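Local structure of bifunctional purine biosynthetic protein ADE5,7 (Cryptococcus neoformans var. grubii serotype A, 7LVO) at residues Ala343-Val357 with Ile369-Val381. The protein catalyses, through this N-terminal GAR synthetase half, the ATP-dependent ligation of phosphoribosylamine to glycine in purine biosynthesis, while its C-terminal half has AIR synthetase activity. Residues are numbered along the deposited sequence; the frame is centred on the assembly and turned at random.
Sequences ALMLLLDEQTDLAEV and IKLGYKQGYAVSV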
ATOM      1  N   ALA A 343      10.634  -2.699   1.220  1.00 21.22           N
ATOM      2  CA  ALA A 343      11.902  -1.994   1.054  1.00 26.29           C
ATOM      3  C   ALA A 343      12.079  -0.896   2.097  1.00 15.20           C
ATOM      4  O   ALA A 343      13.171  -0.743   2.648  1.00 20.50           O
ATOM      5  CB  ALA A 343      11.996  -1.406  -0.353  1.00 20.92           C
ATOM      6  N   LEU A 344      11.012  -0.146   2.390  1.00 21.51           N
ATOM      7  CA  LEU A 344      11.128   0.994   3.298  1.00 21.26           C
ATOM      8  C   LEU A 344      11.425   0.547   4.726  1.00 27.11           C
ATOM      9  O   LEU A 344      12.154   1.232   5.456  1.00 19.94           O
ATOM     10  CB  LEU A 344       9.856   1.824   3.258  1.00 17.12           C
ATOM     11  CG  LEU A 344       9.615   2.645   1.992  1.00 20.96           C
ATOM     12  CD1 LEU A 344       8.191   3.201   1.947  1.00 21.66           C
ATOM     13  CD2 LEU A 344      10.626   3.767   1.882  1.00 28.65           C
ATOM     14  N   MET A 345      10.860  -0.587   5.146  1.00 20.80           N
ATOM     15  CA  MET A 345      11.133  -1.093   6.486  1.00 19.81           C
ATOM     16  C   MET A 345      12.627  -1.313   6.697  1.00 23.90           C
ATOM     17  O   MET A 345      13.117  -1.231   7.830  1.00 30.09           O
ATOM     18  CB  MET A 345      10.376  -2.393   6.731  1.00 18.56           C
ATOM     19  CG  MET A 345       8.857  -2.236   6.866  1.00 24.99           C
ATOM     20  SD  MET A 345       8.359  -1.223   8.272  1.00 25.81           S
ATOM     21  CE  MET A 345       8.089   0.356   7.483  1.00 21.82           C
ATOM     22  N   LEU A 346      13.363  -1.605   5.625  1.00 25.65           N
ATOM     23  CA  LEU A 346      14.804  -1.805   5.728  1.00 32.39           C
ATOM     24  C   LEU A 346      15.584  -0.500   5.812  1.00 23.32           C
ATOM     25  O   LEU A 346      16.803  -0.547   5.998  1.00 35.36           O
ATOM     26  CB  LEU A 346      15.301  -2.625   4.541  1.00 23.63           C
ATOM     27  CG  LEU A 346      15.144  -4.134   4.654  1.00 30.40           C
ATOM     28  CD1 LEU A 346      13.757  -4.519   5.129  1.00 33.90           C
ATOM     29  CD2 LEU A 346      15.461  -4.799   3.324  1.00 34.67           C
ATOM     30  N   LEU A 347      14.925   0.649   5.682  1.00 30.48           N
ATOM     31  CA  LEU A 347      15.586   1.943   5.802  1.00 25.83           C
ATOM     32  C   LEU A 347      15.336   2.612   7.147  1.00 36.40           C
ATOM     33  O   LEU A 347      15.904   3.677   7.408  1.00 38.68           O
ATOM     34  CB  LEU A 347      15.142   2.879   4.675  1.00 25.37           C
ATOM     35  CG  LEU A 347      15.594   2.504   3.264  1.00 32.06           C
ATOM     36  CD1 LEU A 347      15.092   3.536   2.256  1.00 34.78           C
ATOM     37  CD2 LEU A 347      17.101   2.374   3.176  1.00 34.75           C
ATOM     38  N   LEU A 348      14.503   2.025   8.004  1.00 35.63           N
ATOM     39  CA  LEU A 348      14.335   2.544   9.355  1.00 31.14           C
ATOM     40  C   LEU A 348      15.609   2.295  10.153  1.00 34.71           C
ATOM     41  O   LEU A 348      16.065   1.156  10.258  1.00 35.91           O
ATOM     42  CB  LEU A 348      13.141   1.883  10.028  1.00 36.54           C
ATOM     43  CG  LEU A 348      11.753   2.287   9.525  1.00 34.43           C
ATOM     44  CD1 LEU A 348      10.680   1.380  10.127  1.00 33.98           C
ATOM     45  CD2 LEU A 348      11.466   3.735   9.857  1.00 33.39           C
ATOM     46  N   ASP A 349      16.191   3.354  10.715  1.00 45.17           N
ATOM     47  CA  ASP A 349      17.399   3.183  11.506  1.00 43.39           C
ATOM     48  C   ASP A 349      17.113   2.315  12.732  1.00 46.46           C
ATOM     49  O   ASP A 349      15.977   2.211  13.211  1.00 35.15           O
ATOM     50  CB  ASP A 349      17.973   4.537  11.934  1.00 46.72           C
ATOM     51  CG  ASP A 349      17.024   5.331  12.824  1.00 44.12           C
ATOM     52  OD1 ASP A 349      16.578   4.804  13.861  1.00 49.17           O
ATOM     53  OD2 ASP A 349      16.739   6.496  12.491  1.00 48.75           O
ATOM     54  N   GLU A 350      18.168   1.681  13.241  1.00 52.32           N
ATOM     55  CA  GLU A 350      18.014   0.792  14.388  1.00 54.26           C
ATOM     56  C   GLU A 350      17.653   1.533  15.667  1.00 44.36           C
ATOM     57  O   GLU A 350      17.411   0.886  16.689  1.00 41.00           O
ATOM     58  CB  GLU A 350      19.294  -0.023  14.592  1.00 61.79           C
ATOM     59  CG  GLU A 350      19.656  -0.897  13.401  1.00 53.71           C
ATOM     60  CD  GLU A 350      18.536  -1.842  13.001  1.00 70.13           C
ATOM     61  OE1 GLU A 350      17.574  -2.002  13.781  1.00 69.49           O
ATOM     62  OE2 GLU A 350      18.615  -2.426  11.901  1.00 71.33           O
ATOM     63  N   GLN A 351      17.614   2.865  15.640  1.00 51.59           N
ATOM     64  CA  GLN A 351      17.116   3.639  16.767  1.00 46.01           C
ATOM     65  C   GLN A 351      15.603   3.816  16.728  1.00 47.74           C
ATOM     66  O   GLN A 351      14.997   4.084  17.771  1.00 38.48           O
ATOM     67  CB  GLN A 351      17.785   5.015  16.801  1.00 49.36           C
ATOM     68  CG  GLN A 351      17.893   5.625  18.187  1.00 48.50           C
ATOM     69  CD  GLN A 351      18.964   4.955  19.029  1.00 48.61           C
ATOM     70  OE1 GLN A 351      19.654   4.049  18.564  1.00 51.68           O
ATOM     71  NE2 GLN A 351      19.105   5.397  20.277  1.00 47.21           N
ATOM     72  N   THR A 352      14.987   3.666  15.555  1.00 36.22           N
ATOM     73  CA  THR A 352      13.556   3.882  15.404  1.00 32.29           C
ATOM     74  C   THR A 352      12.786   2.635  15.812  1.00 35.89           C
ATOM     75  O   THR A 352      13.044   1.540  15.300  1.00 30.23           O
ATOM     76  CB  THR A 352      13.222   4.247  13.958  1.00 34.97           C
ATOM     77  OG1 THR A 352      13.811   5.511  13.631  1.00 50.51           O
ATOM     78  CG2 THR A 352      11.713   4.319  13.770  1.00 35.89           C
ATOM     79  N   ASP A 353      11.833   2.808  16.723  1.00 31.12           N
ATOM     80  CA  ASP A 353      10.918   1.749  17.132  1.00 32.40           C
ATOM     81  C   ASP A 353       9.625   1.932  16.349  1.00 29.54           C
ATOM     82  O   ASP A 353       8.893   2.901  16.571  1.00 30.22           O
ATOM     83  CB  ASP A 353      10.664   1.796  18.639  1.00 34.49           C
ATOM     84  CG  ASP A 353       9.720   0.697  19.112  1.00 26.33           C
ATOM     85  OD1 ASP A 353       8.790   0.340  18.369  1.00 31.73           O
ATOM     86  OD2 ASP A 353       9.906   0.192  20.235  1.00 23.29           O
ATOM     87  N   LEU A 354       9.342   1.002  15.433  1.00 25.15           N
ATOM     88  CA  LEU A 354       8.142   1.134  14.612  1.00 28.22           C
ATOM     89  C   LEU A 354       6.886   1.085  15.473  1.00 23.15           C
ATOM     90  O   LEU A 354       5.910   1.787  15.192  1.00 20.44           O
ATOM     91  CB  LEU A 354       8.098   0.047  13.549  1.00 24.47           C
ATOM     92  CG  LEU A 354       6.904   0.118  12.601  1.00 22.29           C
ATOM     93  CD1 LEU A 354       6.767   1.493  11.964  1.00 22.40           C
ATOM     94  CD2 LEU A 354       7.017  -0.967  11.519  1.00 31.31           C
ATOM     95  N   ALA A 355       6.888   0.253  16.518  1.00 23.92           N
ATOM     96  CA  ALA A 355       5.731   0.190  17.408  1.00 26.54           C
ATOM     97  C   ALA A 355       5.463   1.553  18.045  1.00 26.18           C
ATOM     98  O   ALA A 355       4.320   2.027  18.086  1.00 21.62           O
ATOM     99  CB  ALA A 355       5.956  -0.878  18.477  1.00 30.98           C
ATOM    100  N   GLU A 356       6.516   2.206  18.534  1.00 22.17           N
ATOM    101  CA  GLU A 356       6.353   3.524  19.131  1.00 24.00           C
ATOM    102  C   GLU A 356       5.812   4.517  18.111  1.00 31.46           C
ATOM    103  O   GLU A 356       4.989   5.377  18.446  1.00 27.62           O
ATOM    104  CB  GLU A 356       7.688   4.010  19.700  1.00 28.41           C
ATOM    105  CG  GLU A 356       7.586   5.312  20.475  1.00 34.84           C
ATOM    106  CD  GLU A 356       6.698   5.185  21.694  1.00 45.48           C
ATOM    107  OE1 GLU A 356       6.977   4.317  22.550  1.00 53.06           O
ATOM    108  OE2 GLU A 356       5.708   5.941  21.781  1.00 37.54           O
ATOM    109  N   VAL A 357       6.256   4.405  16.856  1.00 21.85           N
ATOM    110  CA  VAL A 357       5.779   5.307  15.815  1.00 20.74           C
ATOM    111  C   VAL A 357       4.281   5.113  15.586  1.00 24.95           C
ATOM    112  O   VAL A 357       3.518   6.078  15.488  1.00 17.86           O
ATOM    113  CB  VAL A 357       6.581   5.092  14.518  1.00 18.42           C
ATOM    114  CG1 VAL A 357       5.957   5.877  13.370  1.00 23.47           C
ATOM    115  CG2 VAL A 357       8.034   5.484  14.728  1.00 24.01           C
ATOM    116  N   ILE A 369       8.382  12.013  19.088  1.00 44.41           N
ATOM    117  CA  ILE A 369       9.013  10.699  19.106  1.00 47.21           C
ATOM    118  C   ILE A 369      10.170  10.684  18.116  1.00 48.26           C
ATOM    119  O   ILE A 369      10.235  11.491  17.186  1.00 43.47           O
ATOM    120  CB  ILE A 369       8.019   9.568  18.763  1.00 40.25           C
ATOM    121  CG1 ILE A 369       7.432   9.793  17.371  1.00 33.36           C
ATOM    122  CG2 ILE A 369       6.924   9.486  19.821  1.00 31.18           C
ATOM    123  CD1 ILE A 369       6.593   8.644  16.873  1.00 35.91           C
ATOM    124  N   LYS A 370      11.087   9.746  18.332  1.00 63.25           N
ATOM    125  CA  LYS A 370      12.214   9.570  17.429  1.00 72.43           C
ATOM    126  C   LYS A 370      11.790   8.774  16.203  1.00 66.73           C
ATOM    127  O   LYS A 370      11.073   7.775  16.309  1.00 55.91           O
ATOM    128  CB  LYS A 370      13.368   8.865  18.140  1.00 48.77           C
ATOM    129  CG  LYS A 370      13.973   9.665  19.280  1.00 48.77           C
ATOM    130  CD  LYS A 370      15.216   8.990  19.831  1.00 48.77           C
ATOM    131  CE  LYS A 370      15.835   9.816  20.954  1.00 48.77           C
ATOM    132  NZ  LYS A 370      17.088   9.182  21.475  1.00 48.77           N
ATOM    133  N   LEU A 371      12.232   9.230  15.030  1.00 46.79           N
ATOM    134  CA  LEU A 371      11.886   8.565  13.775  1.00 52.00           C
ATOM    135  C   LEU A 371      12.890   9.042  12.726  1.00 52.85           C
ATOM    136  O   LEU A 371      12.782  10.170  12.234  1.00 65.76           O
ATOM    137  CB  LEU A 371      10.456   8.873  13.366  1.00 42.44           C
ATOM    138  CG  LEU A 371       9.822   7.979  12.302  1.00 44.70           C
ATOM    139  CD1 LEU A 371       8.332   8.315  12.156  1.00 43.33           C
ATOM    140  CD2 LEU A 371      10.524   8.106  10.966  1.00 43.31           C
ATOM    141  N   GLY A 372      13.859   8.181  12.402  1.00 43.98           N
ATOM    142  CA  GLY A 372      14.870   8.507  11.422  1.00 40.66           C
ATOM    143  C   GLY A 372      15.033   7.386  10.410  1.00 40.43           C
ATOM    144  O   GLY A 372      14.467   6.298  10.556  1.00 36.78           O
ATOM    145  N   TYR A 373      15.824   7.674   9.378  1.00 33.41           N
ATOM    146  CA  TYR A 373      16.083   6.727   8.301  1.00 41.78           C
ATOM    147  C   TYR A 373      17.580   6.626   8.054  1.00 39.80           C
ATOM    148  O   TYR A 373      18.284   7.642   8.018  1.00 39.26           O
ATOM    149  CB  TYR A 373      15.360   7.147   7.017  1.00 32.66           C
ATOM    150  CG  TYR A 373      13.893   7.448   7.226  1.00 30.79           C
ATOM    151  CD1 TYR A 373      12.973   6.423   7.422  1.00 35.08           C
ATOM    152  CD2 TYR A 373      13.426   8.752   7.223  1.00 28.05           C
ATOM    153  CE1 TYR A 373      11.634   6.696   7.619  1.00 33.57           C
ATOM    154  CE2 TYR A 373      12.091   9.033   7.418  1.00 33.79           C
ATOM    155  CZ  TYR A 373      11.201   8.003   7.618  1.00 28.17           C
ATOM    156  OH  TYR A 373       9.870   8.288   7.804  1.00 30.33           O
ATOM    157  N   LYS A 374      18.060   5.397   7.880  1.00 34.84           N
ATOM    158  CA  LYS A 374      19.478   5.163   7.657  1.00 38.85           C
ATOM    159  C   LYS A 374      19.899   5.662   6.277  1.00 39.60           C
ATOM    160  O   LYS A 374      19.076   5.990   5.419  1.00 42.38           O
ATOM    161  CB  LYS A 374      19.804   3.678   7.796  1.00 39.62           C
ATOM    162  CG  LYS A 374      19.021   2.781   6.859  1.00 41.17           C
ATOM    163  CD  LYS A 374      19.264   1.298   7.151  1.00 39.02           C
ATOM    164  CE  LYS A 374      20.502   0.775   6.426  1.00 45.57           C
ATOM    165  NZ  LYS A 374      20.677  -0.691   6.624  1.00 40.18           N
ATOM    166  N   GLN A 375      21.211   5.725   6.072  1.00 42.04           N
ATOM    167  CA  GLN A 375      21.755   6.124   4.782  1.00 48.56           C
ATOM    168  C   GLN A 375      21.795   4.927   3.835  1.00 43.13           C
ATOM    169  O   GLN A 375      21.834   3.767   4.256  1.00 49.14           O
ATOM    170  CB  GLN A 375      23.152   6.714   4.948  1.00 43.86           C
ATOM    171  CG  GLN A 375      23.215   7.882   5.924  1.00 54.77           C
ATOM    172  CD  GLN A 375      24.600   8.493   6.017  1.00 74.37           C
ATOM    173  OE1 GLN A 375      25.289   8.658   5.008  1.00 71.09           O
ATOM    174  NE2 GLN A 375      25.017   8.830   7.232  1.00 69.83           N
ATOM    175  N   GLY A 376      21.778   5.225   2.544  1.00 38.81           N
ATOM    176  CA  GLY A 376      21.763   4.203   1.524  1.00 37.21           C
ATOM    177  C   GLY A 376      20.394   4.013   0.900  1.00 30.78           C
ATOM    178  O   GLY A 376      19.503   4.858   0.991  1.00 28.79           O
ATOM    179  N   TYR A 377      20.228   2.856   0.264  1.00 31.65           N
ATOM    180  CA  TYR A 377      19.031   2.545  -0.501  1.00 29.29           C
ATOM    181  C   TYR A 377      18.507   1.176  -0.103  1.00 28.31           C
ATOM    182  O   TYR A 377      19.203   0.387   0.534  1.00 29.93           O
ATOM    183  CB  TYR A 377      19.312   2.575  -2.017  1.00 30.57           C
ATOM    184  CG  TYR A 377      19.835   3.906  -2.516  1.00 31.22           C
ATOM    185  CD1 TYR A 377      21.166   4.255  -2.352  1.00 30.88           C
ATOM    186  CD2 TYR A 377      18.993   4.809  -3.151  1.00 28.31           C
ATOM    187  CE1 TYR A 377      21.646   5.473  -2.808  1.00 34.93           C
ATOM    188  CE2 TYR A 377      19.457   6.024  -3.604  1.00 29.96           C
ATOM    189  CZ  TYR A 377      20.785   6.353  -3.431  1.00 29.86           C
ATOM    190  OH  TYR A 377      21.257   7.565  -3.882  1.00 49.17           O
ATOM    191  N   ALA A 378      17.261   0.906  -0.486  1.00 27.86           N
ATOM    192  CA  ALA A 378      16.617  -0.376  -0.229  1.00 28.20           C
ATOM    193  C   ALA A 378      15.830  -0.782  -1.466  1.00 21.21           C
ATOM    194  O   ALA A 378      15.277   0.066  -2.176  1.00 21.38           O
ATOM    195  CB  ALA A 378      15.685  -0.304   0.996  1.00 21.84           C
ATOM    196  N   VAL A 379      15.774  -2.091  -1.712  1.00 22.78           N
ATOM    197  CA  VAL A 379      15.129  -2.638  -2.896  1.00 21.99           C
ATOM    198  C   VAL A 379      14.338  -3.877  -2.504  1.00 21.14           C
ATOM    199  O   VAL A 379      14.737  -4.635  -1.620  1.00 22.48           O
ATOM    200  CB  VAL A 379      16.156  -2.996  -3.995  1.00 28.94           C
ATOM    201  CG1 VAL A 379      15.445  -3.535  -5.229  1.00 34.34           C
ATOM    202  CG2 VAL A 379      17.020  -1.793  -4.341  1.00 32.74           C
ATOM    203  N   SER A 380      13.206  -4.080  -3.178  1.00 22.18           N
ATOM    204  CA  SER A 380      12.388  -5.273  -3.013  1.00 26.90           C
ATOM    205  C   SER A 380      12.071  -5.829  -4.390  1.00 22.83           C
ATOM    206  O   SER A 380      11.622  -5.088  -5.267  1.00 24.56           O
ATOM    207  CB  SER A 380      11.092  -4.971  -2.252  1.00 23.73           C
ATOM    208  OG  SER A 380      10.285  -4.031  -2.942  1.00 28.07           O
ATOM    209  N   VAL A 381      12.296  -7.127  -4.577  1.00 24.19           N
ATOM    210  CA  VAL A 381      12.075  -7.791  -5.860  1.00 18.68           C
ATOM    211  C   VAL A 381      11.100  -8.939  -5.634  1.00 20.78           C
ATOM    212  O   VAL A 381      11.365  -9.837  -4.826  1.00 17.87           O
ATOM    213  CB  VAL A 381      13.384  -8.302  -6.473  1.00 24.73           C
ATOM    214  CG1 VAL A 381      13.091  -9.047  -7.776  1.00 27.52           C
ATOM    215  CG2 VAL A 381      14.347  -7.148  -6.724  1.00 24.91           C
TER
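L348 and Y373 form a single beta bridge between two antiparallel, mostly irregular chains, their CA atoms 4.7 Å apart, in GAR synthetase, an ATP-grasp enzyme, where the link between helices 340-344 and 354-362 lies against the run leading into strand 377-384. K374 N donates to L347 O at 2.8 Å; on the other side of the bridge, D349 N reaches G372 O only weakly. A type I turn, D349 to T352, follows in 343-357, and D349 OD1 accepts weakly from Q351 N and T352 N within it. T352 points its hydroxyl across: OG1 lies anti to the carbonyl carbon (chi1 -65°) and takes an almost straight bond from G372 N, 2.9 Å long with 175° at the hydrogen. Apolar packing continues at both ends. L347 lays CG and CD2 against the CB of A378, a residue whose backbone is hydrogen-bonded to A280 in the antiparallel sheet. Beyond the turn, V357 and L371 cross at about a right angle, CG1 to CD1 at 3.6 Å, and both also touch F246. L348 and Y373 run side by side, and L348 CD2 approaches Y373 CE1 obliquely. K374, whose NZ hydrogen-bonds S434 OG, is bent at chi3 (-86°) and runs alongside the L347 and L346 carbonyls, its CD 3.3 Å from L346 O.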